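Local coordinates for biotin protein ligase-like protein of unknown function (Silicibacter sp., PDB 3BFM), which is of unknown function but resembles biotin protein ligases, joining a biotin/lipoate ligase-type region to a small C-terminal domain, and binds calcium in the crystal, at residues P85-H90 / L97-A102; A102-L107 / D128-P133; R197-R202 / H224-T229. All blocks are in the same frame, centred on the assembly; numbering follows the deposited sequence.

Contact 1. Residues P85-H90 / L97-A102; sequences PEVAVH and LRINGA
Val-87 and Ile-99 meet methyl to methyl, Val-87 CG1 lying 3.7 Å from Ile-99 CG2, each anti to its own backbone N (chi1 178° for Val-87). This is the tight, apolar side. Val-89, the non-hydrogen-bonded antiparallel partner of Ile-99, adds a longer contact, Val-89 CG2 to Ile-99 CG1 at 4.4 Å. The next pair, His-90 and Arg-98, is hydrogen-bonded both ways, His-90 N to Arg-98 O at 2.9 Å and the reverse bond equally long. Asn-100 extends the ladder beyond the strand: its N donates to Ala-88 O, and its OD1 takes Ala-88 N at 3.0 Å along a nearly straight path (165° at the hydrogen). ND2 of the same amide is bonded to Glu-149.

The opposite side, bearing His-90 and Arg-98, is looser and wetter. One water bridges Ala-88 O, His-90 ND1 and Gly-101 N. Arg-98 bends at chi2 and returns its NH1 to Gly-101 O at 2.9 Å, within the guanidinium plane, bracing the type I' turn from Ile-99 to Ala-102, where Asn-Gly takes the central positions.

Strand 89-91 is one of the two outermost strands of the mixed sheet within this chain and 96-99 its hairpin mate; strand 102-111 follows, while from helix 67-82 Phe-75 packs on Leu-97, and Leu-79 on Val-89 and Ile-99.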
ATOM      1  N   PRO A  85       0.199 -30.259   0.576  1.00 31.95           N
ATOM      2  CA  PRO A  85      -0.579 -30.088   1.807  1.00 31.27           C
ATOM      3  C   PRO A  85      -0.030 -30.821   3.014  1.00 31.72           C
ATOM      4  O   PRO A  85      -0.337 -30.456   4.140  1.00 31.94           O
ATOM      5  CB  PRO A  85      -1.956 -30.646   1.434  1.00 31.66           C
ATOM      6  CG  PRO A  85      -1.707 -31.544   0.300  1.00 33.43           C
ATOM      7  CD  PRO A  85      -0.564 -30.967  -0.460  1.00 32.40           C
ATOM      8  N   GLU A  86       0.797 -31.830   2.788  1.00 33.46           N
ATOM      9  CA  GLU A  86       1.427 -32.531   3.904  1.00 35.30           C
ATOM     10  C   GLU A  86       2.533 -31.719   4.586  1.00 33.15           C
ATOM     11  O   GLU A  86       2.935 -32.060   5.697  1.00 35.80           O
ATOM     12  CB  GLU A  86       1.997 -33.868   3.443  1.00 36.52           C
ATOM     13  CG  GLU A  86       2.962 -33.753   2.269  1.00 44.41           C
ATOM     14  CD  GLU A  86       2.275 -33.848   0.907  1.00 54.32           C
ATOM     15  OE1 GLU A  86       1.030 -33.687   0.829  1.00 47.14           O
ATOM     16  OE2 GLU A  86       2.999 -34.078  -0.088  1.00 63.55           O
ATOM     17  N   VAL A  87       3.049 -30.677   3.936  1.00 30.67           N
ATOM     18  CA  VAL A  87       4.091 -29.836   4.562  1.00 29.00           C
ATOM     19  C   VAL A  87       3.498 -28.981   5.676  1.00 29.20           C
ATOM     20  O   VAL A  87       2.617 -28.185   5.420  1.00 31.07           O
ATOM     21  CB  VAL A  87       4.786 -28.908   3.563  1.00 27.00           C
ATOM     22  CG1 VAL A  87       5.815 -28.023   4.302  1.00 26.19           C
ATOM     23  CG2 VAL A  87       5.467 -29.730   2.488  1.00 29.21           C
ATOM     24  N   ALA A  88       3.952 -29.191   6.911  1.00 28.73           N
ATOM     25  CA  ALA A  88       3.432 -28.442   8.063  1.00 28.16           C
ATOM     26  C   ALA A  88       4.345 -27.249   8.386  1.00 26.49           C
ATOM     27  O   ALA A  88       5.547 -27.398   8.550  1.00 24.86           O
ATOM     28  CB  ALA A  88       3.320 -29.345   9.285  1.00 29.07           C
ATOM     29  N   VAL A  89       3.757 -26.066   8.492  1.00 23.75           N
ATOM     30  CA  VAL A  89       4.510 -24.902   8.951  1.00 24.16           C
ATOM     31  C   VAL A  89       4.056 -24.527  10.374  1.00 21.62           C
ATOM     32  O   VAL A  89       2.858 -24.406  10.638  1.00 26.22           O
ATOM     33  CB  VAL A  89       4.348 -23.742   7.963  1.00 22.90           C
ATOM     34  CG1 VAL A  89       5.128 -22.572   8.415  1.00 27.28           C
ATOM     35  CG2 VAL A  89       4.829 -24.196   6.555  1.00 30.39           C
ATOM     36  N   HIS A  90       5.009 -24.372  11.297  1.00 22.05           N
ATOM     37  CA  HIS A  90       4.709 -23.797  12.605  1.00 20.71           C
ATOM     38  C   HIS A  90       5.569 -22.572  12.895  1.00 21.55           C
ATOM     39  O   HIS A  90       6.692 -22.429  12.381  1.00 19.85           O
ATOM     40  CB  HIS A  90       4.922 -24.835  13.707  1.00 23.29           C
ATOM     41  CG  HIS A  90       3.950 -25.969  13.654  1.00 28.03           C
ATOM     42  ND1 HIS A  90       4.310 -27.236  13.237  1.00 31.01           N
ATOM     43  CD2 HIS A  90       2.629 -26.026  13.939  1.00 34.37           C
ATOM     44  CE1 HIS A  90       3.255 -28.029  13.285  1.00 28.69           C
ATOM     45  NE2 HIS A  90       2.219 -27.319  13.706  1.00 31.58           N
ATOM     46  N   LEU A  97      11.081 -20.175  12.348  1.00 18.09           N
ATOM     47  CA  LEU A  97      10.122 -20.908  11.550  1.00 15.90           C
ATOM     48  C   LEU A  97      10.408 -22.392  11.670  1.00 18.66           C
ATOM     49  O   LEU A  97      11.555 -22.766  11.802  1.00 17.07           O
ATOM     50  CB  LEU A  97      10.189 -20.469  10.053  1.00 18.51           C
ATOM     51  CG  LEU A  97       9.772 -19.034   9.755  1.00 22.38           C
ATOM     52  CD1 LEU A  97      10.106 -18.561   8.281  1.00 19.84           C
ATOM     53  CD2 LEU A  97       8.280 -18.855  10.029  1.00 23.50           C
ATOM     54  N   ARG A  98       9.377 -23.225  11.603  1.00 19.57           N
ATOM     55  CA  ARG A  98       9.573 -24.659  11.569  1.00 22.24           C
ATOM     56  C   ARG A  98       8.818 -25.258  10.427  1.00 20.48           C
ATOM     57  O   ARG A  98       7.664 -24.921  10.197  1.00 22.92           O
ATOM     58  CB  ARG A  98       9.116 -25.332  12.866  1.00 23.88           C
ATOM     59  CG  ARG A  98       9.908 -24.894  14.097  1.00 27.94           C
ATOM     60  CD  ARG A  98      10.022 -25.991  15.133  1.00 30.77           C
ATOM     61  NE  ARG A  98      11.062 -25.604  16.082  1.00 27.83           N
ATOM     62  CZ  ARG A  98      12.186 -26.270  16.349  1.00 37.89           C
ATOM     63  NH1 ARG A  98      12.449 -27.471  15.833  1.00 34.59           N
ATOM     64  NH2 ARG A  98      13.043 -25.745  17.220  1.00 47.85           N
ATOM     65  N   ILE A  99       9.495 -26.139   9.694  1.00 20.10           N
ATOM     66  CA  ILE A  99       8.865 -26.848   8.588  1.00 21.37           C
ATOM     67  C   ILE A  99       9.004 -28.323   8.882  1.00 21.09           C
ATOM     68  O   ILE A  99      10.112 -28.793   9.154  1.00 23.77           O
ATOM     69  CB  ILE A  99       9.490 -26.427   7.221  1.00 22.10           C
ATOM     70  CG1 ILE A  99       9.191 -24.932   7.002  1.00 25.22           C
ATOM     71  CG2 ILE A  99       8.922 -27.245   6.105  1.00 26.70           C
ATOM     72  CD1 ILE A  99       9.738 -24.320   5.679  1.00 27.75           C
ATOM     73  N   ASN A 100       7.868 -29.020   8.879  1.00 24.60           N
ATOM     74  CA  ASN A 100       7.789 -30.421   9.324  1.00 24.25           C
ATOM     75  C   ASN A 100       8.532 -30.645  10.637  1.00 25.33           C
ATOM     76  O   ASN A 100       9.236 -31.638  10.808  1.00 29.70           O
ATOM     77  CB  ASN A 100       8.332 -31.333   8.211  1.00 25.09           C
ATOM     78  CG  ASN A 100       7.546 -31.220   6.909  1.00 25.03           C
ATOM     79  OD1 ASN A 100       6.327 -31.060   6.904  1.00 27.87           O
ATOM     80  ND2 ASN A 100       8.254 -31.304   5.791  1.00 32.13           N
ATOM     81  N   GLY A 101       8.382 -29.708  11.572  1.00 25.18           N
ATOM     82  CA  GLY A 101       8.943 -29.811  12.907  1.00 27.48           C
ATOM     83  C   GLY A 101      10.381 -29.372  13.075  1.00 27.25           C
ATOM     84  O   GLY A 101      10.868 -29.305  14.203  1.00 30.40           O
ATOM     85  N   ALA A 102      11.060 -29.067  11.973  1.00 24.98           N
ATOM     86  CA  ALA A 102      12.468 -28.695  11.980  1.00 24.68           C
ATOM     87  C   ALA A 102      12.668 -27.207  11.733  1.00 25.03           C
ATOM     88  O   ALA A 102      12.016 -26.617  10.878  1.00 21.48           O
ATOM     89  CB  ALA A 102      13.221 -29.475  10.933  1.00 24.41           C
TER
HETATM   90  O   HOH W   1       6.414 -27.467  11.407  1.00 29.74           O

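Contact 2. Residues A102-L107 / D128-P133; sequences ARCGRL and DLPLWP
Arg-106 and Asp-128 form an antiparallel hydrogen-bonded pair where strands 102-107 and 128-130 run 4.8 Å apart at closest approach, their directions 163° from each other. Arg-106 N reaches Asp-128 O at 2.9 Å, and Asp-128 N returns a bond to Arg-106 O that is nearly linear (171° at the hydrogen). Toward Gly-105 and Pro-130 no further backbone hydrogen bond joins the two segments. Gly-105, at positive phi, brings its CA within 3.0 Å of Asp-128 O, an approach open to a residue without a CB. Pro-130 has no N-H to offer; its CD instead sits 3.5 Å from Gly-105 N, whose hydrogen bond goes to Asp-142.

The two strands belong to the hairpin of strands 102-111 and 123-130 within the mixed sheet of the biotin/lipoate ligase family region, and helices 67-82 and 156-175 cover it through Leu-107 and Leu-129.

Cys-104 points its SG anti to the backbone N (chi1 -175°), which carries the sulfur to Pro-130 CG at 4.0 Å and, slightly farther, to Leu-129 CD1. That same methyl lies 3.6 Å from Cys-104 O, a buried carbonyl oxygen with no polar partner in the model. On the more open side, the carboxylate of Asp-128 pairs with Arg-108 through OD1 and does not touch the Arg-106 guanidinium, since Arg-106 NE stays 4.7 Å from OD1. Arg-103 reaches forward along its own strand, NE donating to Gly-105 O from above the carbonyl plane at 3.0 Å.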
ATOM      1  N   ALA A 102      11.060 -29.067  11.973  1.00 24.98           N
ATOM      2  CA  ALA A 102      12.468 -28.695  11.980  1.00 24.68           C
ATOM      3  C   ALA A 102      12.668 -27.207  11.733  1.00 25.03           C
ATOM      4  O   ALA A 102      12.016 -26.617  10.878  1.00 21.48           O
ATOM      5  CB  ALA A 102      13.221 -29.475  10.933  1.00 24.41           C
ATOM      6  N   ARG A 103      13.609 -26.636  12.472  1.00 21.07           N
ATOM      7  CA  ARG A 103      13.973 -25.235  12.346  1.00 21.38           C
ATOM      8  C   ARG A 103      14.467 -24.981  10.937  1.00 24.28           C
ATOM      9  O   ARG A 103      15.335 -25.692  10.447  1.00 22.21           O
ATOM     10  CB  ARG A 103      15.053 -24.880  13.341  1.00 23.26           C
ATOM     11  CG  ARG A 103      15.564 -23.470  13.283  1.00 21.07           C
ATOM     12  CD  ARG A 103      14.466 -22.344  13.537  1.00 18.19           C
ATOM     13  NE  ARG A 103      15.119 -21.075  13.286  1.00 22.49           N
ATOM     14  CZ  ARG A 103      15.895 -20.431  14.143  1.00 27.27           C
ATOM     15  NH1 ARG A 103      16.056 -20.855  15.397  1.00 27.15           N
ATOM     16  NH2 ARG A 103      16.507 -19.336  13.745  1.00 24.09           N
ATOM     17  N   CYS A 104      13.874 -23.981  10.288  1.00 23.19           N
ATOM     18  CA  CYS A 104      14.063 -23.755   8.861  1.00 21.67           C
ATOM     19  C   CYS A 104      13.761 -22.282   8.625  1.00 20.49           C
ATOM     20  O   CYS A 104      12.681 -21.918   8.191  1.00 22.57           O
ATOM     21  CB  CYS A 104      13.129 -24.632   8.043  1.00 21.09           C
ATOM     22  SG  CYS A 104      13.404 -24.525   6.228  1.00 23.09           S
ATOM     23  N   GLY A 105      14.708 -21.450   9.000  1.00 20.52           N
ATOM     24  CA  GLY A 105      14.560 -20.007   8.810  1.00 20.86           C
ATOM     25  C   GLY A 105      13.935 -19.272   9.967  1.00 20.33           C
ATOM     26  O   GLY A 105      13.658 -19.826  11.041  1.00 16.74           O
ATOM     27  N   ARG A 106      13.708 -17.991   9.757  1.00 15.89           N
ATOM     28  CA  ARG A 106      13.184 -17.155  10.843  1.00 17.32           C
ATOM     29  C   ARG A 106      12.685 -15.850  10.296  1.00 16.57           C
ATOM     30  O   ARG A 106      13.109 -15.394   9.204  1.00 19.01           O
ATOM     31  CB  ARG A 106      14.255 -16.860  11.872  1.00 16.97           C
ATOM     32  CG  ARG A 106      15.385 -16.173  11.289  1.00 18.96           C
ATOM     33  CD  ARG A 106      16.414 -15.702  12.284  1.00 27.05           C
ATOM     34  NE  ARG A 106      17.515 -15.095  11.538  1.00 34.69           N
ATOM     35  CZ  ARG A 106      18.591 -14.535  12.101  1.00 42.95           C
ATOM     36  NH1 ARG A 106      18.711 -14.479  13.428  1.00 39.31           N
ATOM     37  NH2 ARG A 106      19.541 -14.022  11.322  1.00 40.82           N
ATOM     38  N   LEU A 107      11.758 -15.278  11.038  1.00 15.24           N
ATOM     39  CA  LEU A 107      11.351 -13.898  10.882  1.00 14.86           C
ATOM     40  C   LEU A 107      12.025 -13.044  11.944  1.00 18.96           C
ATOM     41  O   LEU A 107      12.058 -13.414  13.114  1.00 20.03           O
ATOM     42  CB  LEU A 107       9.842 -13.758  11.020  1.00 17.91           C
ATOM     43  CG  LEU A 107       8.987 -14.336   9.893  1.00 21.22           C
ATOM     44  CD1 LEU A 107       7.514 -14.502  10.397  1.00 31.86           C
ATOM     45  CD2 LEU A 107       9.038 -13.487   8.649  1.00 27.17           C
ATOM     46  N   ASP A 128      14.240 -14.771   6.614  1.00 15.32           N
ATOM     47  CA  ASP A 128      15.400 -15.505   6.121  1.00 18.09           C
ATOM     48  C   ASP A 128      14.970 -16.982   5.990  1.00 16.53           C
ATOM     49  O   ASP A 128      14.520 -17.585   6.957  1.00 22.06           O
ATOM     50  CB  ASP A 128      16.571 -15.373   7.069  1.00 20.88           C
ATOM     51  CG  ASP A 128      17.261 -14.001   6.993  1.00 33.09           C
ATOM     52  OD1 ASP A 128      16.664 -12.977   7.394  1.00 44.94           O
ATOM     53  OD2 ASP A 128      18.436 -13.962   6.565  1.00 50.74           O
ATOM     54  N   LEU A 129      15.074 -17.540   4.787  1.00 17.96           N
ATOM     55  CA  LEU A 129      14.625 -18.884   4.567  1.00 16.51           C
ATOM     56  C   LEU A 129      15.667 -19.652   3.766  1.00 17.37           C
ATOM     57  O   LEU A 129      15.954 -19.296   2.598  1.00 17.00           O
ATOM     58  CB  LEU A 129      13.264 -18.885   3.840  1.00 16.61           C
ATOM     59  CG  LEU A 129      12.545 -20.202   3.567  1.00 15.79           C
ATOM     60  CD1 LEU A 129      11.982 -20.772   4.887  1.00 20.46           C
ATOM     61  CD2 LEU A 129      11.390 -20.090   2.525  1.00 18.05           C
ATOM     62  N   PRO A 130      16.236 -20.693   4.381  1.00 15.51           N
ATOM     63  CA  PRO A 130      17.106 -21.569   3.613  1.00 18.85           C
ATOM     64  C   PRO A 130      16.362 -22.434   2.633  1.00 16.23           C
ATOM     65  O   PRO A 130      15.353 -23.000   2.964  1.00 16.42           O
ATOM     66  CB  PRO A 130      17.763 -22.419   4.687  1.00 18.81           C
ATOM     67  CG  PRO A 130      16.793 -22.462   5.807  1.00 21.02           C
ATOM     68  CD  PRO A 130      16.095 -21.142   5.785  1.00 19.63           C
ATOM     69  N   LEU A 131      16.881 -22.525   1.409  1.00 16.46           N
ATOM     70  CA  LEU A 131      16.234 -23.290   0.346  1.00 17.12           C
ATOM     71  C   LEU A 131      16.935 -24.630   0.181  1.00 17.56           C
ATOM     72  O   LEU A 131      16.270 -25.645   0.094  1.00 19.90           O
ATOM     73  CB  LEU A 131      16.266 -22.502  -0.938  1.00 20.01           C
ATOM     74  CG  LEU A 131      15.523 -21.164  -0.896  1.00 18.21           C
ATOM     75  CD1 LEU A 131      15.725 -20.450  -2.268  1.00 23.03           C
ATOM     76  CD2 LEU A 131      14.047 -21.313  -0.592  1.00 15.80           C
ATOM     77  N   TRP A 132      18.259 -24.621   0.133  1.00 15.50           N
ATOM     78  CA  TRP A 132      19.072 -25.833   0.238  1.00 17.52           C
ATOM     79  C   TRP A 132      19.975 -25.707   1.460  1.00 20.26           C
ATOM     80  O   TRP A 132      20.306 -24.598   1.866  1.00 20.64           O
ATOM     81  CB  TRP A 132      19.978 -25.957  -0.973  1.00 19.94           C
ATOM     82  CG  TRP A 132      19.225 -26.165  -2.239  1.00 19.77           C
ATOM     83  CD1 TRP A 132      19.177 -25.316  -3.290  1.00 24.19           C
ATOM     84  CD2 TRP A 132      18.446 -27.312  -2.611  1.00 23.32           C
ATOM     85  NE1 TRP A 132      18.417 -25.854  -4.278  1.00 22.63           N
ATOM     86  CE2 TRP A 132      17.959 -27.075  -3.886  1.00 16.05           C
ATOM     87  CE3 TRP A 132      18.130 -28.524  -1.987  1.00 19.31           C
ATOM     88  CZ2 TRP A 132      17.128 -27.992  -4.558  1.00 20.94           C
ATOM     89  CZ3 TRP A 132      17.313 -29.426  -2.640  1.00 25.56           C
ATOM     90  CH2 TRP A 132      16.821 -29.155  -3.919  1.00 23.60           C
ATOM     91  N   PRO A 133      20.384 -26.825   2.051  1.00 25.14           N
ATOM     92  CA  PRO A 133      21.203 -26.664   3.271  1.00 29.28           C
ATOM     93  C   PRO A 133      22.592 -26.129   2.961  1.00 35.04           C
ATOM     94  O   PRO A 133      23.187 -26.540   1.989  1.00 37.40           O
ATOM     95  CB  PRO A 133      21.292 -28.085   3.839  1.00 30.72           C
ATOM     96  CG  PRO A 133      20.293 -28.885   3.103  1.00 31.61           C
ATOM     97  CD  PRO A 133      20.115 -28.237   1.759  1.00 25.43           C
TER
HETATM   98  O   HOH W   2      15.098 -12.849   9.328  1.00 35.97           O

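Contact 3. Residues R197-R202 / H224-T229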
ATOM      1  N   ARG A 197       9.398 -24.830  27.967  1.00 29.75           N
ATOM      2  CA  ARG A 197      10.044 -23.755  27.217  1.00 31.77           C
ATOM      3  C   ARG A 197      11.014 -23.025  28.123  1.00 32.08           C
ATOM      4  O   ARG A 197      10.728 -22.852  29.298  1.00 28.27           O
ATOM      5  CB  ARG A 197       8.957 -22.788  26.767  1.00 33.80           C
ATOM      6  CG  ARG A 197       9.439 -21.546  26.070  1.00 35.11           C
ATOM      7  CD  ARG A 197       9.693 -21.866  24.643  1.00 37.45           C
ATOM      8  NE  ARG A 197      10.334 -20.754  23.951  1.00 43.46           N
ATOM      9  CZ  ARG A 197      10.127 -20.457  22.675  1.00 40.69           C
ATOM     10  NH1 ARG A 197       9.269 -21.172  21.951  1.00 44.80           N
ATOM     11  NH2 ARG A 197      10.763 -19.426  22.134  1.00 40.88           N
ATOM     12  N   THR A 198      12.156 -22.612  27.565  1.00 32.67           N
ATOM     13  CA  THR A 198      13.068 -21.682  28.224  1.00 34.82           C
ATOM     14  C   THR A 198      13.102 -20.409  27.392  1.00 36.02           C
ATOM     15  O   THR A 198      13.178 -20.469  26.179  1.00 35.55           O
ATOM     16  CB  THR A 198      14.489 -22.290  28.364  1.00 36.26           C
ATOM     17  OG1 THR A 198      14.407 -23.537  29.080  1.00 41.51           O
ATOM     18  CG2 THR A 198      15.430 -21.328  29.113  1.00 37.13           C
ATOM     19  N   GLU A 199      13.003 -19.257  28.035  1.00 36.39           N
ATOM     20  CA  GLU A 199      12.951 -17.992  27.320  1.00 37.44           C
ATOM     21  C   GLU A 199      13.429 -16.896  28.252  1.00 40.30           C
ATOM     22  O   GLU A 199      13.076 -16.896  29.437  1.00 39.96           O
ATOM     23  CB  GLU A 199      11.522 -17.710  26.871  1.00 39.11           C
ATOM     24  CG  GLU A 199      11.364 -16.504  25.967  1.00 39.54           C
ATOM     25  CD  GLU A 199      12.036 -16.686  24.616  1.00 43.80           C
ATOM     26  OE1 GLU A 199      11.804 -17.727  23.967  1.00 39.54           O
ATOM     27  OE2 GLU A 199      12.798 -15.785  24.204  1.00 42.31           O
ATOM     28  N   ALA A 200      14.250 -15.983  27.728  1.00 39.86           N
ATOM     29  CA  ALA A 200      14.783 -14.874  28.523  1.00 40.29           C
ATOM     30  C   ALA A 200      15.296 -15.308  29.898  1.00 40.75           C
ATOM     31  O   ALA A 200      15.037 -14.645  30.896  1.00 43.87           O
ATOM     32  CB  ALA A 200      13.726 -13.800  28.678  1.00 40.48           C
ATOM     33  N   GLY A 201      16.013 -16.424  29.954  1.00 40.95           N
ATOM     34  CA  GLY A 201      16.572 -16.912  31.213  1.00 40.76           C
ATOM     35  C   GLY A 201      15.564 -17.456  32.216  1.00 42.15           C
ATOM     36  O   GLY A 201      15.898 -17.628  33.388  1.00 42.94           O
ATOM     37  N   ARG A 202      14.341 -17.721  31.757  1.00 40.35           N
ATOM     38  CA  ARG A 202      13.278 -18.276  32.598  0.70 40.54           C
ATOM     39  C   ARG A 202      12.755 -19.559  31.972  1.00 39.71           C
ATOM     40  O   ARG A 202      12.792 -19.729  30.753  1.00 36.91           O
ATOM     41  CB  ARG A 202      12.151 -17.258  32.763  0.70 40.36           C
ATOM     42  CG  ARG A 202      12.575 -16.070  33.602  0.70 44.73           C
ATOM     43  CD  ARG A 202      11.718 -14.847  33.373  0.70 52.55           C
ATOM     44  NE  ARG A 202      12.442 -13.629  33.741  0.70 54.09           N
ATOM     45  CZ  ARG A 202      12.988 -12.765  32.882  0.70 55.18           C
ATOM     46  NH1 ARG A 202      12.895 -12.944  31.567  0.70 50.51           N
ATOM     47  NH2 ARG A 202      13.631 -11.697  33.350  0.70 55.74           N
ATOM     48  N   HIS A 224       5.443 -15.872  34.374  1.00 20.53           N
ATOM     49  CA  HIS A 224       6.257 -14.779  33.850  1.00 23.40           C
ATOM     50  C   HIS A 224       5.554 -14.232  32.644  1.00 22.36           C
ATOM     51  O   HIS A 224       4.940 -14.993  31.888  1.00 23.03           O
ATOM     52  CB  HIS A 224       7.631 -15.289  33.434  1.00 24.98           C
ATOM     53  CG  HIS A 224       8.375 -15.964  34.528  1.00 24.85           C
ATOM     54  ND1 HIS A 224       8.965 -15.263  35.554  1.00 26.28           N
ATOM     55  CD2 HIS A 224       8.620 -17.273  34.773  1.00 24.01           C
ATOM     56  CE1 HIS A 224       9.550 -16.110  36.382  1.00 30.11           C
ATOM     57  NE2 HIS A 224       9.343 -17.336  35.938  1.00 32.25           N
ATOM     58  N   LEU A 225       5.612 -12.910  32.483  1.00 25.42           N
ATOM     59  CA  LEU A 225       5.221 -12.270  31.222  1.00 25.58           C
ATOM     60  C   LEU A 225       6.479 -11.781  30.509  1.00 25.45           C
ATOM     61  O   LEU A 225       7.212 -10.954  31.022  1.00 25.10           O
ATOM     62  CB  LEU A 225       4.244 -11.112  31.451  1.00 27.35           C
ATOM     63  CG  LEU A 225       3.817 -10.330  30.202  1.00 26.43           C
ATOM     64  CD1 LEU A 225       2.912 -11.164  29.393  1.00 22.95           C
ATOM     65  CD2 LEU A 225       3.095  -9.042  30.586  1.00 28.84           C
ATOM     66  N   ILE A 226       6.718 -12.317  29.321  1.00 23.22           N
ATOM     67  CA  ILE A 226       7.868 -11.921  28.512  0.70 22.88           C
ATOM     68  C   ILE A 226       7.304 -11.115  27.353  1.00 20.90           C
ATOM     69  O   ILE A 226       6.673 -11.683  26.453  1.00 20.84           O
ATOM     70  CB  ILE A 226       8.648 -13.131  28.005  0.70 24.22           C
ATOM     71  CG1 ILE A 226       8.868 -14.150  29.133  0.70 24.46           C
ATOM     72  CG2 ILE A 226       9.970 -12.687  27.364  0.70 25.31           C
ATOM     73  CD1 ILE A 226       9.835 -13.703  30.190  0.70 31.97           C
ATOM     74  N   PRO A 227       7.485  -9.777  27.387  1.00 22.64           N
ATOM     75  CA  PRO A 227       6.911  -9.000  26.305  1.00 22.99           C
ATOM     76  C   PRO A 227       7.624  -9.313  24.964  1.00 21.73           C
ATOM     77  O   PRO A 227       8.819  -9.603  24.938  1.00 21.01           O
ATOM     78  CB  PRO A 227       7.166  -7.534  26.728  1.00 23.49           C
ATOM     79  CG  PRO A 227       7.664  -7.568  28.104  1.00 26.87           C
ATOM     80  CD  PRO A 227       8.198  -8.925  28.354  1.00 25.03           C
ATOM     81  N   LEU A 228       6.887  -9.217  23.864  1.00 19.74           N
ATOM     82  CA  LEU A 228       7.432  -9.537  22.555  1.00 20.35           C
ATOM     83  C   LEU A 228       8.526  -8.536  22.129  1.00 23.14           C
ATOM     84  O   LEU A 228       9.411  -8.882  21.332  1.00 22.60           O
ATOM     85  CB  LEU A 228       6.313  -9.624  21.529  1.00 22.62           C
ATOM     86  CG  LEU A 228       6.707 -10.175  20.153  1.00 19.45           C
ATOM     87  CD1 LEU A 228       7.429 -11.510  20.213  1.00 18.84           C
ATOM     88  CD2 LEU A 228       5.446 -10.245  19.285  1.00 19.07           C
ATOM     89  N   THR A 229       8.521  -7.336  22.725  1.00 21.83           N
ATOM     90  CA  THR A 229       9.619  -6.365  22.554  1.00 20.05           C
ATOM     91  C   THR A 229      11.021  -6.929  22.844  1.00 21.80           C
ATOM     92  O   THR A 229      12.018  -6.449  22.256  1.00 21.49           O
ATOM     93  CB  THR A 229       9.371  -5.061  23.353  1.00 21.52           C
ATOM     94  OG1 THR A 229       9.093  -5.388  24.711  1.00 21.48           O
ATOM     95  CG2 THR A 229       8.173  -4.323  22.836  1.00 20.77           C
TER
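Arg-202 lays its CD methylene over one face of the His-224 ring. The first segment is the tip of a beta hairpin, a type I' turn from Glu-199 to Arg-202 closed by two backbone bonds between those residues; the second ends strand 223-226, an outermost strand, within this chain, of a three-stranded antiparallel sheet. Both lie in the small C-terminal DUF4444 region, assigned to the SH3 clan. CA atoms of Ala-200 and Ile-226 are 7.5 Å apart, and no hydrogen bond joins the segments, so they meet by side chains.

The CH-pi interaction is well defined geometrically: CD of Arg-202 stands 3.8 Å from the His-224 ring centroid, 21° off the normal and offset toward the rim. An extended chain from CG to NE lets the arginine slant across the ring, with guanidinium and imidazole planes 47° apart. Arg-202 has two deposited conformers, so this holds for the one described.

Apolar contact comes from Ile-226, whose CG2 is 4.1 Å from Ala-200 CB and 4.3 Å from Glu-199 CG. Ile-226 too has two conformers, leaving these distances tentative.

Two polar groups have partners beyond the two segments: His-224 NE2 bonds to Asp-219, and Arg-197 NH2 pairs with Asp-92. Within the hairpin, Arg-197 NH2 also makes a salt bridge to Glu-199 OE1 at 2.7 Å, approaching nearly along the C-O axis.

Overall arrangement
From the N terminus, contact 1 closes first; six residues, 91 to 96, lie between its segments, of which 92 to 95 form the connecting loop. Contact 2 starts on Ala-102, which it shares with contact 1, and closes a 20-residue excursion before residue 128. Contact 3 follows, with 21 residues between its segments. The three stand in series, neither nested nor crossed. Contacts 1 and 2 are stitched into one sheet, Leu-97 N lying 2.9 Å from Gly-105 O in a probable hydrogen bond. Contact 3 belongs to the C-terminal region; its nearest atoms are about 8 Å from contact 1 and about 9 Å from contact 2. The loop of contact 1 nevertheless reaches that region through Asp-92.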